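Local coordinates for AxyAgu115A (PDB 6NPS), which is a glycoside hydrolase of family GH115 that probably acts as an alpha-glucuronidase, removing glucuronic acid side groups from arabinoglucuronoxylan, at residues A[461-466]-A[483-488]; A[488-493]-A[501-506]; A[550-555]-A[565-570]. The protein carries 3 engineered substitutions. All blocks are in the same frame, centred on the assembly; numbering follows the deposited sequence.

Contact 1. Residues A[461-466]-A[483-488]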
# COMPACT_ATOMS: atom_id res chain seq x y z
N LEU A 461 4.21 22.66 -32.57
CA LEU A 461 4.51 24.07 -32.86
C LEU A 461 4.28 24.38 -34.33
O LEU A 461 3.73 25.43 -34.68
CB LEU A 461 5.96 24.40 -32.44
CG LEU A 461 6.41 25.85 -32.80
CD1 LEU A 461 5.50 26.86 -32.08
CD2 LEU A 461 7.90 26.08 -32.45
N SER A 462 4.72 23.49 -35.23
CA SER A 462 4.46 23.69 -36.65
C SER A 462 2.95 23.79 -36.90
O SER A 462 2.48 24.67 -37.64
CB SER A 462 5.09 22.53 -37.46
OG SER A 462 6.51 22.50 -37.42
N PHE A 463 2.18 22.90 -36.27
CA PHE A 463 0.74 22.88 -36.45
C PHE A 463 0.10 24.17 -35.93
O PHE A 463 -0.77 24.76 -36.59
CB PHE A 463 0.14 21.65 -35.73
CG PHE A 463 -1.37 21.60 -35.85
CD1 PHE A 463 -1.94 21.41 -37.08
CD2 PHE A 463 -2.18 21.85 -34.74
CE1 PHE A 463 -3.33 21.44 -37.25
CE2 PHE A 463 -3.59 21.86 -34.89
CZ PHE A 463 -4.14 21.66 -36.15
N PHE A 464 0.47 24.57 -34.71
CA PHE A 464 -0.09 25.76 -34.07
C PHE A 464 0.13 26.99 -34.94
O PHE A 464 -0.81 27.76 -35.20
CB PHE A 464 0.59 25.92 -32.70
CG PHE A 464 0.04 27.07 -31.85
CD1 PHE A 464 0.66 28.30 -31.87
CD2 PHE A 464 -1.03 26.86 -30.99
CE1 PHE A 464 0.19 29.37 -31.07
CE2 PHE A 464 -1.53 27.89 -30.20
CZ PHE A 464 -0.90 29.17 -30.23
N LEU A 465 1.34 27.15 -35.47
CA LEU A 465 1.65 28.30 -36.31
C LEU A 465 1.12 28.15 -37.74
O LEU A 465 0.87 29.17 -38.42
CB LEU A 465 3.17 28.53 -36.31
CG LEU A 465 3.71 28.99 -34.93
CD1 LEU A 465 5.20 29.18 -34.94
CD2 LEU A 465 3.04 30.30 -34.48
N ASP A 466 0.90 26.92 -38.23
CA ASP A 466 0.28 26.78 -39.55
C ASP A 466 -1.20 27.09 -39.45
O ASP A 466 -1.78 27.69 -40.36
CB ASP A 466 0.46 25.34 -40.08
CG ASP A 466 1.65 25.22 -41.03
OD1 ASP A 466 1.85 26.15 -41.84
OD2 ASP A 466 2.38 24.19 -40.96
N ASP A 483 -4.68 14.37 -38.98
CA ASP A 483 -3.94 13.24 -39.55
C ASP A 483 -3.30 13.61 -40.88
O ASP A 483 -2.15 13.26 -41.13
CB ASP A 483 -4.87 12.03 -39.76
CG ASP A 483 -5.19 11.29 -38.47
OD1 ASP A 483 -4.68 11.69 -37.39
OD2 ASP A 483 -5.95 10.30 -38.55
N ASP A 484 -4.07 14.23 -41.77
CA ASP A 484 -3.50 14.76 -43.01
C ASP A 484 -2.38 15.77 -42.74
O ASP A 484 -1.35 15.76 -43.44
CB ASP A 484 -4.59 15.41 -43.86
CG ASP A 484 -5.48 14.38 -44.53
OD1 ASP A 484 -5.15 13.17 -44.50
OD2 ASP A 484 -6.53 14.78 -45.08
N TYR A 485 -2.54 16.64 -41.74
CA TYR A 485 -1.45 17.57 -41.41
C TYR A 485 -0.20 16.78 -41.02
O TYR A 485 0.90 17.07 -41.50
CB TYR A 485 -1.82 18.50 -40.24
CG TYR A 485 -0.67 19.48 -40.00
CD1 TYR A 485 -0.61 20.67 -40.69
CD2 TYR A 485 0.40 19.17 -39.12
CE1 TYR A 485 0.46 21.58 -40.52
CE2 TYR A 485 1.46 20.04 -38.95
CZ TYR A 485 1.48 21.24 -39.64
OH TYR A 485 2.53 22.11 -39.47
N THR A 486 -0.37 15.77 -40.17
CA THR A 486 0.78 14.99 -39.71
C THR A 486 1.48 14.35 -40.89
O THR A 486 2.71 14.43 -41.02
CB THR A 486 0.31 13.94 -38.69
OG1 THR A 486 -0.40 14.62 -37.66
CG2 THR A 486 1.48 13.18 -38.03
N LYS A 487 0.70 13.77 -41.81
CA LYS A 487 1.32 13.10 -42.94
C LYS A 487 2.04 14.09 -43.82
O LYS A 487 3.11 13.79 -44.35
CB LYS A 487 0.27 12.33 -43.75
CG LYS A 487 -0.34 11.20 -42.92
CD LYS A 487 -1.36 10.43 -43.78
CE LYS A 487 -1.56 9.02 -43.22
NZ LYS A 487 -2.85 8.83 -42.51
N GLN A 488 1.46 15.27 -44.03
CA GLN A 488 2.17 16.30 -44.78
C GLN A 488 3.43 16.76 -44.05
O GLN A 488 4.45 17.09 -44.69
CB GLN A 488 1.24 17.50 -45.05
CG GLN A 488 0.25 17.15 -46.16
CD GLN A 488 -0.79 18.23 -46.45
OE1 GLN A 488 -0.48 19.42 -46.52
NE2 GLN A 488 -2.04 17.80 -46.64

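Contact 2. Residues A[488-493]-A[501-506]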
# COMPACT_ATOMS: atom_id res chain seq x y z
N GLN A 488 1.46 15.27 -44.03
CA GLN A 488 2.17 16.30 -44.78
C GLN A 488 3.43 16.76 -44.05
O GLN A 488 4.45 17.09 -44.69
CB GLN A 488 1.24 17.50 -45.05
CG GLN A 488 0.25 17.15 -46.16
CD GLN A 488 -0.79 18.23 -46.45
OE1 GLN A 488 -0.48 19.42 -46.52
NE2 GLN A 488 -2.04 17.80 -46.64
N TRP A 489 3.37 16.81 -42.73
CA TRP A 489 4.56 17.21 -41.98
C TRP A 489 5.65 16.14 -42.10
O TRP A 489 6.83 16.47 -42.24
CB TRP A 489 4.17 17.45 -40.52
CG TRP A 489 5.24 18.00 -39.63
CD1 TRP A 489 5.51 19.34 -39.38
CD2 TRP A 489 6.14 17.24 -38.80
NE1 TRP A 489 6.53 19.44 -38.46
CE2 TRP A 489 6.94 18.17 -38.09
CE3 TRP A 489 6.34 15.85 -38.59
CZ2 TRP A 489 7.94 17.77 -37.20
CZ3 TRP A 489 7.34 15.45 -37.73
CH2 TRP A 489 8.13 16.41 -37.03
N ILE A 490 5.27 14.85 -42.07
CA ILE A 490 6.24 13.77 -42.27
C ILE A 490 6.89 13.86 -43.66
O ILE A 490 8.11 13.71 -43.80
CB ILE A 490 5.56 12.41 -42.06
CG1 ILE A 490 5.24 12.26 -40.58
CG2 ILE A 490 6.44 11.23 -42.59
CD1 ILE A 490 4.14 11.22 -40.31
N GLU A 491 6.09 14.14 -44.69
CA GLU A 491 6.64 14.29 -46.04
C GLU A 491 7.65 15.42 -46.10
O GLU A 491 8.69 15.32 -46.77
CB GLU A 491 5.51 14.55 -47.03
CG GLU A 491 5.92 14.41 -48.47
CD GLU A 491 6.20 12.97 -48.83
OE1 GLU A 491 7.09 12.71 -49.68
OE2 GLU A 491 5.54 12.09 -48.24
N GLN A 492 7.36 16.52 -45.41
CA GLN A 492 8.23 17.70 -45.39
C GLN A 492 9.58 17.39 -44.73
O GLN A 492 10.62 17.86 -45.20
CB GLN A 492 7.51 18.83 -44.66
CG GLN A 492 8.19 20.17 -44.57
CD GLN A 492 7.27 21.19 -43.89
OE1 GLN A 492 7.00 21.10 -42.68
NE2 GLN A 492 6.74 22.13 -44.68
N GLN A 493 9.59 16.59 -43.66
CA GLN A 493 10.86 16.21 -43.04
C GLN A 493 11.56 15.05 -43.75
O GLN A 493 12.79 14.97 -43.71
CB GLN A 493 10.67 15.82 -41.58
CG GLN A 493 9.72 16.65 -40.77
CD GLN A 493 9.87 18.13 -41.01
OE1 GLN A 493 10.98 18.63 -41.19
NE2 GLN A 493 8.73 18.85 -41.04
N GLU A 501 5.72 3.18 -47.37
CA GLU A 501 5.42 2.31 -46.24
C GLU A 501 6.15 2.78 -44.98
O GLU A 501 5.61 2.70 -43.87
CB GLU A 501 5.80 0.86 -46.59
CG GLU A 501 6.11 -0.01 -45.38
CD GLU A 501 6.66 -1.39 -45.76
OE1 GLU A 501 6.83 -2.24 -44.85
OE2 GLU A 501 6.93 -1.61 -46.96
N GLN A 502 7.39 3.27 -45.13
CA GLN A 502 8.12 3.80 -43.97
C GLN A 502 7.47 5.07 -43.43
O GLN A 502 7.41 5.28 -42.20
CB GLN A 502 9.58 4.04 -44.33
CG GLN A 502 10.31 2.73 -44.66
CD GLN A 502 11.68 2.97 -45.21
OE1 GLN A 502 11.85 3.75 -46.16
NE2 GLN A 502 12.68 2.32 -44.62
N LYS A 503 6.99 5.94 -44.32
CA LYS A 503 6.32 7.15 -43.87
C LYS A 503 5.02 6.83 -43.15
O LYS A 503 4.65 7.54 -42.21
CB LYS A 503 6.07 8.11 -45.03
CG LYS A 503 7.34 8.81 -45.42
CD LYS A 503 7.18 9.79 -46.56
CE LYS A 503 6.87 9.06 -47.85
NZ LYS A 503 7.19 9.89 -49.05
N ASP A 504 4.33 5.74 -43.52
CA ASP A 504 3.14 5.45 -42.74
C ASP A 504 3.52 4.87 -41.39
O ASP A 504 2.76 4.99 -40.43
CB ASP A 504 2.18 4.51 -43.45
CG ASP A 504 0.78 4.50 -42.79
OD1 ASP A 504 -0.06 5.37 -43.13
OD2 ASP A 504 0.54 3.66 -41.90
N LYS A 505 4.68 4.23 -41.28
CA LYS A 505 5.13 3.81 -39.96
C LYS A 505 5.47 5.02 -39.10
O LYS A 505 5.12 5.05 -37.91
CB LYS A 505 6.31 2.86 -40.10
CG LYS A 505 5.89 1.47 -40.65
CD LYS A 505 7.09 0.57 -40.89
CE LYS A 505 6.61 -0.79 -41.40
NZ LYS A 505 7.75 -1.70 -41.56
N VAL A 506 6.12 6.04 -39.68
CA VAL A 506 6.37 7.28 -38.93
C VAL A 506 5.05 7.88 -38.45
O VAL A 506 4.94 8.34 -37.31
CB VAL A 506 7.15 8.29 -39.77
CG1 VAL A 506 7.25 9.66 -39.01
CG2 VAL A 506 8.54 7.72 -40.10

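Contact 3. Residues A[550-555]-A[565-570]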
# COMPACT_ATOMS: atom_id res chain seq x y z
N GLY A 550 8.69 -1.45 -31.62
CA GLY A 550 9.20 -2.25 -32.72
C GLY A 550 9.35 -1.46 -34.00
O GLY A 550 10.36 -1.59 -34.71
N LEU A 551 8.34 -0.64 -34.35
CA LEU A 551 8.46 0.19 -35.55
C LEU A 551 9.60 1.21 -35.41
O LEU A 551 10.34 1.46 -36.37
CB LEU A 551 7.15 0.94 -35.84
CG LEU A 551 5.87 0.17 -36.14
CD1 LEU A 551 4.72 1.15 -36.41
CD2 LEU A 551 6.09 -0.80 -37.32
N ALA A 552 9.72 1.82 -34.24
CA ALA A 552 10.75 2.83 -34.05
C ALA A 552 12.13 2.22 -34.22
O ALA A 552 13.03 2.85 -34.79
CB ALA A 552 10.62 3.48 -32.66
N GLU A 553 12.31 0.97 -33.77
CA GLU A 553 13.61 0.33 -33.97
C GLU A 553 13.83 -0.12 -35.41
O GLU A 553 14.98 -0.14 -35.88
CB GLU A 553 13.78 -0.85 -33.00
CG GLU A 553 13.95 -0.37 -31.55
CD GLU A 553 15.42 -0.13 -31.15
OE1 GLU A 553 16.25 0.25 -32.02
OE2 GLU A 553 15.74 -0.31 -29.96
N GLU A 554 12.77 -0.47 -36.15
CA GLU A 554 12.96 -0.79 -37.56
C GLU A 554 13.49 0.42 -38.30
O GLU A 554 14.46 0.33 -39.07
CB GLU A 554 11.65 -1.25 -38.20
CG GLU A 554 11.10 -2.56 -37.71
CD GLU A 554 9.72 -2.86 -38.30
OE1 GLU A 554 9.43 -2.38 -39.42
OE2 GLU A 554 8.93 -3.57 -37.64
N LEU A 555 12.85 1.58 -38.10
CA LEU A 555 13.29 2.76 -38.86
C LEU A 555 14.64 3.27 -38.38
O LEU A 555 15.40 3.85 -39.17
CB LEU A 555 12.23 3.87 -38.77
CG LEU A 555 10.85 3.46 -39.30
CD1 LEU A 555 9.85 4.57 -39.10
CD2 LEU A 555 10.93 3.09 -40.77
N THR A 565 20.14 11.87 -37.75
CA THR A 565 19.96 12.86 -36.69
C THR A 565 18.52 13.39 -36.66
O THR A 565 17.92 13.52 -35.59
CB THR A 565 20.96 14.02 -36.89
OG1 THR A 565 22.29 13.57 -36.58
CG2 THR A 565 20.63 15.17 -35.97
N ALA A 566 17.96 13.68 -37.83
CA ALA A 566 16.58 14.15 -37.92
C ALA A 566 15.58 13.08 -37.50
O ALA A 566 14.64 13.36 -36.76
CB ALA A 566 16.28 14.65 -39.35
N TYR A 567 15.76 11.84 -37.97
CA TYR A 567 14.91 10.76 -37.47
C TYR A 567 14.97 10.67 -35.94
O TYR A 567 13.93 10.63 -35.26
CB TYR A 567 15.30 9.42 -38.12
CG TYR A 567 14.50 8.30 -37.51
CD1 TYR A 567 13.13 8.21 -37.72
CD2 TYR A 567 15.10 7.37 -36.69
CE1 TYR A 567 12.37 7.23 -37.13
CE2 TYR A 567 14.35 6.38 -36.09
CZ TYR A 567 13.00 6.32 -36.33
OH TYR A 567 12.27 5.34 -35.73
N PHE A 568 16.17 10.68 -35.39
CA PHE A 568 16.33 10.52 -33.95
C PHE A 568 15.68 11.67 -33.18
O PHE A 568 14.93 11.46 -32.22
CB PHE A 568 17.82 10.43 -33.60
CG PHE A 568 18.06 10.05 -32.17
CD1 PHE A 568 18.26 8.71 -31.83
CD2 PHE A 568 18.03 10.99 -31.15
CE1 PHE A 568 18.45 8.34 -30.50
CE2 PHE A 568 18.20 10.62 -29.83
CZ PHE A 568 18.42 9.29 -29.51
N ALA A 569 15.99 12.92 -33.55
CA ALA A 569 15.50 14.05 -32.78
C ALA A 569 14.00 14.28 -32.97
O ALA A 569 13.32 14.69 -32.03
CB ALA A 569 16.27 15.31 -33.17
N LEU A 570 13.45 13.97 -34.15
CA LEU A 570 12.05 14.26 -34.42
C LEU A 570 11.12 13.09 -34.12
O LEU A 570 9.93 13.32 -33.87
CB LEU A 570 11.88 14.69 -35.90
CG LEU A 570 12.54 16.03 -36.30
CD1 LEU A 570 12.37 16.38 -37.79
CD2 LEU A 570 12.06 17.22 -35.44

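Contact 1. Residues A[461-466]-A[483-488]
Phe463 and Tyr485 both extend from their helices with CG anti to the backbone N (chi1 178° and -177°), a setting that carries the tyrosine ring across to helix 458-469 and lays the phenylalanine against it. The two rings form a T-shaped, edge-to-face pair with centroids 5.1 Å apart and planes at 73°. Phe463 supplies the edge: its CD1 stands over the centre of one tyrosine face, 3.7 Å from Tyr485 CG. Nearer the phenol end, Phe463 CB makes an off-centre CH-pi contact, 4.3 Å from the Tyr485 ring centroid. The hydroxyl runs on against the backbone, where Tyr485 OH comes within 3.1 Å of Ser462 C and 3.3 Å of Ser462 CB. It passes close to Phe463 N as well, but at an angle too poor for bonding. Its bond goes to Asp466: Tyr485 OH donates to Asp466 OD2 over 2.6 Å, reaching the anti lone pair. The carboxylate carbon lies at the ring edge, in plane, while the carboxylate itself is turned steeply against the ring.

Ser462 OG takes no part in this grip and bonds to Glu458 O of its own helix. Helix 458-469 follows strand 446-450, the last in sequence of the eight parallel strands of a TIM-barrel domain, and Tyr485 ties the next long helix, 482-494, to the helix after that strand. Trp474 adds a second edge-to-face partner to the tyrosine. Asp466 is held through both oxygens: OD1 forms a salt bridge with Lys209, and OD2 also hydrogen-bonds a glycerol, probably from the crystallisation liquor. The chemistry implies a buried tyrosine whose ring is fixed by aromatic packing and whose hydroxyl is satisfied by a carboxylate that Lys209, bound to the other oxygen, probably steadies.

Contact 2. Residues A[488-493]-A[501-506]
The flat carboxylate of Glu491 receives Lys503 NZ at its two oxygens, while the indole of Trp489, in the same helix, carries Gln493 NE2 over one face, offset toward the rim. Lys503 NZ lies 2.9 Å from Glu491 OE2, on its syn lone pair, and the bond to OE1 is weak. Two bends bring the charges together, Glu491 at chi2 (70°) and Lys503 at chi3 (-68°), and the two chains then cross obliquely. The lysine methylenes share in the contact, with Lys503 CD 3.3 Å from Glu491 OE2.

Deeper in the contact, the side chain of Ile490 runs antiparallel past each of those of Lys503 and Val506. Its CG2 rests 3.8 Å from Lys503 CG, and its CG1 lies 3.6 Å from Val506 CG1. Phe507 and Leu510 extend this apolar patch on helix 500-519, which meets helix 482-494 at 122° between the segment directions.

The chemistry is therefore layered: buried branched side chains close the helix pair on the inside, and at the partly exposed margin a bidentate but uneven salt bridge pins the lysine, whose aliphatic part bridges the two layers.

Contact 3. Residues A[550-555]-A[565-570]
Tyr567 reaches across from helix 564-596 to Ala552 and Leu555, and the tight part of the contact lies round its hydroxyl and the adjoining end of the ring. Tyr567 OH donates to Ala552 O over 2.8 Å. The approach is bent, with a C=O...donor angle of 114°, and it lies in the carbonyl plane on a lone pair; the acceptor is a main-chain oxygen of helix 537-558. Leu555 CB packs on the same end of the ring, 3.5 Å from Tyr567 CZ and 3.4 Å from Tyr567 OH. The leucine and tyrosine side chains meet at about a right angle, and Leu555 O sits over one ring face, toward its rim. With CG anti to the backbone N (chi1 175°), Tyr567 bridges segment axes that approach to 11.5 Å.

The remaining contacts are looser: Ala552 CB stays 4.0 Å from Tyr567 OH, and Leu555 CD1 only grazes the ring, 4.2 Å from Tyr567 CE1. On the solvent side Glu553 points away from the partner helix and is exposed, in contrast to the buried residues that do the touching.

The two segments run nearly antiparallel, at 160°, as an alpha-helical hairpin between helices 537-558 and 564-596. Tyr572, further along the second helix, also touches Ala552 and Tyr567. Leu551 packs on Glu508 and Leu509 of helix 500-519, while Phe568 faces helix 601-629, placing the hairpin within an all-helical bundle beside the barrel.

The three contacts come in series along the chain, contact 1 nearest its centre. Contacts 1 and 2 share helix 482-494, with Gln488 in both, and their centres are 12 Å apart; Ser462 OG and Trp489 NE1 join them through a weak hydrogen bond. Contacts 2 and 3 lie 11 Å apart between centres and meet where helix 500-519 packs on helix 537-558, through the salt bridge of Lys505 with Glu554 and the packing of Val506 on Leu555. Contacts 1 and 3 do not touch, their centres being 19 Å apart. Together they join helix 458-469, which follows barrel strand 446-450, to the helices after it in the chain.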